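PDB 5DMH: 3-oxo-tetronate kinase from Cupriavidus necator, which catalyses the ATP-dependent phosphorylation of 3-oxo-tetronate to 3-oxo-tetronate 4-phosphate in carbohydrate metabolism. Local coordinates for residues A[85-90]-A[177-182]. Residues are numbered along the deposited sequence; the frame is centred on the assembly and turned at random.
Sequences SRTIPA and HPLTPM. With ADP (adenosine-5'-diphosphate), chain C.
His177 ND1 accepts two backbone hydrogen bonds, from Leu179 N and Thr180 N, each at 3.2 Å; the one from Thr180 is almost straight, the one from Leu179 bent. Both donors are tilted out of the ring plane, and together they help set the rotation of the imidazole. The ring lies in the nucleotide pocket of a four-carbon acid sugar kinase, where loop 177-182 of the sugar-binding domain reaches ADP and loop 85-90 packs behind it. With ND1 accepting, NE2 is left to donate to the beta-phosphate, reaching ADP O3B at 2.6 Å in the plane of the ring. Histidine suits the place because one ring can join the loop backbone to a phosphate. Pro178 CG rests 3.4 Å from ADP O4', and Leu179 CD2 lies 3.6 Å from ADP O3', two residues that offer the ribose carbon surfaces. Leu179 CD2 also turns to loop 85-90, touching Thr87 CG2. Arg86 is held by salt bridges to Asp39 and Asp40, while Glu394 packs against Thr87 and Leu179. Threonine methyls let the two loops meet through carbon: each is turned anti to its own carbonyl carbon, bringing Thr87 CG2 within 4.1 Å of Thr180 CG2.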
ATOM      1  N   SER A  85       4.243   5.328  -6.840  1.00 18.48           N
ATOM      2  CA  SER A  85       3.642   5.825  -8.079  1.00 16.75           C
ATOM      3  C   SER A  85       2.218   6.336  -7.878  1.00 17.02           C
ATOM      4  O   SER A  85       1.510   6.645  -8.843  1.00 19.49           O
ATOM      5  CB  SER A  85       3.587   4.699  -9.096  1.00 19.20           C
ATOM      6  OG  SER A  85       2.885   3.595  -8.534  1.00 15.92           O
ATOM      7  N   ARG A  86       1.771   6.390  -6.632  1.00 15.83           N
ATOM      8  CA  ARG A  86       0.415   6.816  -6.349  1.00 13.98           C
ATOM      9  C   ARG A  86       0.097   8.271  -6.721  1.00 15.19           C
ATOM     10  O   ARG A  86      -1.032   8.578  -7.075  1.00 17.59           O
ATOM     11  CB  ARG A  86       0.115   6.577  -4.861  1.00 16.33           C
ATOM     12  CG  ARG A  86      -1.260   7.068  -4.396  1.00 16.61           C
ATOM     13  CD  ARG A  86      -1.415   6.736  -2.908  1.00 22.99           C
ATOM     14  NE  ARG A  86      -1.554   5.293  -2.833  1.00 24.05           N
ATOM     15  CZ  ARG A  86      -1.680   4.579  -1.724  1.00 31.31           C
ATOM     16  NH1 ARG A  86      -1.634   5.159  -0.522  1.00 26.26           N
ATOM     17  NH2 ARG A  86      -1.819   3.266  -1.837  1.00 25.71           N
ATOM     18  N   THR A  87       1.067   9.176  -6.613  1.00 16.74           N
ATOM     19  CA  THR A  87       0.781  10.582  -6.830  1.00 15.27           C
ATOM     20  C   THR A  87       1.713  11.275  -7.830  1.00 18.80           C
ATOM     21  O   THR A  87       1.629  12.491  -7.995  1.00 23.86           O
ATOM     22  CB  THR A  87       0.833  11.383  -5.509  1.00 23.58           C
ATOM     23  OG1 THR A  87       2.155  11.301  -4.959  1.00 29.45           O
ATOM     24  CG2 THR A  87      -0.160  10.839  -4.514  1.00 30.70           C
ATOM     25  N   ILE A  88       2.603  10.526  -8.468  1.00 19.24           N
ATOM     26  CA  ILE A  88       3.453  11.067  -9.530  1.00 17.53           C
ATOM     27  C   ILE A  88       2.583  11.303 -10.782  1.00 19.34           C
ATOM     28  O   ILE A  88       1.465  10.827 -10.851  1.00 17.98           O
ATOM     29  CB  ILE A  88       4.675  10.120  -9.817  1.00 17.20           C
ATOM     30  CG1 ILE A  88       4.242   8.791 -10.434  1.00 15.60           C
ATOM     31  CG2 ILE A  88       5.480   9.888  -8.523  1.00 22.52           C
ATOM     32  CD1 ILE A  88       5.376   7.830 -10.718  1.00 17.98           C
ATOM     33  N   PRO A  89       3.079  12.056 -11.771  1.00 19.20           N
ATOM     34  CA  PRO A  89       2.323  12.208 -13.020  1.00 17.97           C
ATOM     35  C   PRO A  89       1.911  10.887 -13.642  1.00 18.15           C
ATOM     36  O   PRO A  89       2.649   9.892 -13.571  1.00 18.24           O
ATOM     37  CB  PRO A  89       3.301  12.967 -13.929  1.00 21.87           C
ATOM     38  CG  PRO A  89       4.104  13.779 -12.949  1.00 27.27           C
ATOM     39  CD  PRO A  89       4.299  12.890 -11.773  1.00 26.15           C
ATOM     40  N   ALA A  90       0.743  10.887 -14.263  1.00 17.28           N
ATOM     41  CA  ALA A  90       0.169   9.652 -14.807  1.00 19.29           C
ATOM     42  C   ALA A  90       1.093   8.982 -15.834  1.00 14.30           C
ATOM     43  O   ALA A  90       1.246   7.752 -15.824  1.00 15.54           O
ATOM     44  CB  ALA A  90      -1.196   9.921 -15.412  1.00 20.45           C
ATOM     45  N   HIS A 177      -7.517  14.171   3.245  1.00 19.46           N
ATOM     46  CA  HIS A 177      -6.157  13.672   2.943  1.00 15.26           C
ATOM     47  C   HIS A 177      -5.299  14.804   2.353  1.00 16.25           C
ATOM     48  O   HIS A 177      -5.755  15.551   1.509  1.00 16.84           O
ATOM     49  CB  HIS A 177      -6.201  12.471   2.005  1.00 19.24           C
ATOM     50  CG  HIS A 177      -4.902  11.735   1.912  1.00 16.17           C
ATOM     51  ND1 HIS A 177      -3.886  12.147   1.075  1.00 14.89           N
ATOM     52  CD2 HIS A 177      -4.418  10.653   2.568  1.00 15.83           C
ATOM     53  CE1 HIS A 177      -2.854  11.344   1.199  1.00 20.41           C
ATOM     54  NE2 HIS A 177      -3.146  10.425   2.101  1.00 21.95           N
ATOM     55  N   PRO A 178      -4.032  14.933   2.789  1.00 17.89           N
ATOM     56  CA  PRO A 178      -3.220  16.080   2.328  1.00 20.49           C
ATOM     57  C   PRO A 178      -2.955  16.153   0.820  1.00 17.94           C
ATOM     58  O   PRO A 178      -2.849  17.260   0.261  1.00 20.01           O
ATOM     59  CB  PRO A 178      -1.872  15.892   3.048  1.00 19.26           C
ATOM     60  CG  PRO A 178      -2.093  14.835   4.074  1.00 26.02           C
ATOM     61  CD  PRO A 178      -3.299  14.039   3.698  1.00 20.01           C
ATOM     62  N   LEU A 179      -2.818  14.989   0.201  1.00 16.23           N
ATOM     63  CA  LEU A 179      -2.479  14.856  -1.216  1.00 18.66           C
ATOM     64  C   LEU A 179      -3.619  14.489  -2.165  1.00 23.25           C
ATOM     65  O   LEU A 179      -3.673  15.015  -3.282  1.00 19.97           O
ATOM     66  CB  LEU A 179      -1.415  13.776  -1.357  1.00 19.69           C
ATOM     67  CG  LEU A 179       0.063  14.143  -1.278  1.00 30.64           C
ATOM     68  CD1 LEU A 179       0.343  15.341  -0.445  1.00 27.04           C
ATOM     69  CD2 LEU A 179       0.898  12.924  -0.853  1.00 22.53           C
ATOM     70  N   THR A 180      -4.453  13.533  -1.759  1.00 19.02           N
ATOM     71  CA  THR A 180      -5.577  13.075  -2.559  1.00 15.79           C
ATOM     72  C   THR A 180      -6.865  13.116  -1.726  1.00 17.31           C
ATOM     73  O   THR A 180      -7.380  12.063  -1.314  1.00 20.53           O
ATOM     74  CB  THR A 180      -5.355  11.652  -3.088  1.00 19.26           C
ATOM     75  OG1 THR A 180      -5.077  10.771  -2.003  1.00 18.12           O
ATOM     76  CG2 THR A 180      -4.199  11.620  -4.053  1.00 22.56           C
ATOM     77  N   PRO A 181      -7.375  14.328  -1.477  1.00 18.34           N
ATOM     78  CA  PRO A 181      -8.634  14.419  -0.745  1.00 17.07           C
ATOM     79  C   PRO A 181      -9.735  13.742  -1.576  1.00 17.92           C
ATOM     80  O   PRO A 181      -9.883  14.049  -2.756  1.00 19.48           O
ATOM     81  CB  PRO A 181      -8.857  15.924  -0.610  1.00 19.93           C
ATOM     82  CG  PRO A 181      -8.076  16.548  -1.733  1.00 16.81           C
ATOM     83  CD  PRO A 181      -6.906  15.640  -1.950  1.00 16.69           C
HETATM   84  N   MSE A 182     -10.491  12.856  -0.933  1.00 16.48           N
HETATM   85  CA  MSE A 182     -11.552  12.099  -1.597  1.00 14.33           C
HETATM   86  C   MSE A 182     -12.883  12.685  -1.195  1.00 15.62           C
HETATM   87  O   MSE A 182     -13.351  12.482  -0.074  1.00 17.78           O
HETATM   88  CB  MSE A 182     -11.439  10.628  -1.206  1.00 17.36           C
HETATM   89  CG  MSE A 182     -10.044  10.089  -1.351  1.00 18.82           C
HETATM   90 SE   MSE A 182      -9.375  10.210  -3.215  1.00 28.94          SE
HETATM   91  CE  MSE A 182     -10.613   8.934  -3.961  1.00 17.48           C
TER
HETATM   92  PB  ADP C 501      -0.971   8.108   4.169  1.00 15.16           P
HETATM   93  O1B ADP C 501      -0.510   6.657   4.266  1.00 14.52           O
HETATM   94  O2B ADP C 501      -1.691   8.545   5.433  1.00 15.66           O
HETATM   95  O3B ADP C 501      -1.722   8.423   2.883  1.00 16.15           O
HETATM   96  PA  ADP C 501       1.463   9.347   3.116  1.00 15.91           P
HETATM   97  O1A ADP C 501       2.796   9.353   3.754  1.00 17.02           O
HETATM   98  O2A ADP C 501       1.173   8.530   1.903  1.00 14.95           O
HETATM   99  O3A ADP C 501       0.374   9.020   4.281  1.00 12.58           O
HETATM  100  O5' ADP C 501       1.039  10.827   2.663  1.00 16.92           O
HETATM  101  C5' ADP C 501       1.050  11.922   3.568  1.00 15.23           C
HETATM  102  C4' ADP C 501       1.584  13.152   2.841  1.00 16.66           C
HETATM  103  O4' ADP C 501       1.279  14.315   3.594  1.00 17.38           O
HETATM  104  C3' ADP C 501       3.099  13.107   2.689  1.00 18.61           C
HETATM  105  O3' ADP C 501       3.513  13.695   1.441  1.00 16.92           O
HETATM  106  C2' ADP C 501       3.554  13.939   3.847  1.00 17.46           C
HETATM  107  O2' ADP C 501       4.884  14.391   3.708  1.00 18.03           O
HETATM  108  C1' ADP C 501       2.492  15.012   3.849  1.00 14.30           C
HETATM  109  N9  ADP C 501       2.457  15.681   5.145  1.00 19.02           N
HETATM  110  C8  ADP C 501       2.560  15.104   6.367  1.00 21.63           C
HETATM  111  N7  ADP C 501       2.522  16.029   7.337  1.00 19.87           N
HETATM  112  C5  ADP C 501       2.396  17.225   6.715  1.00 16.97           C
HETATM  113  C6  ADP C 501       2.325  18.617   7.159  1.00 19.38           C
HETATM  114  N6  ADP C 501       2.346  18.855   8.486  1.00 16.08           N
HETATM  115  N1  ADP C 501       2.186  19.575   6.222  1.00 18.33           N
HETATM  116  C2  ADP C 501       2.141  19.296   4.903  1.00 20.13           C
HETATM  117  N3  ADP C 501       2.223  18.042   4.402  1.00 18.13           N
HETATM  118  C4  ADP C 501       2.363  16.994   5.269  1.00 18.79           C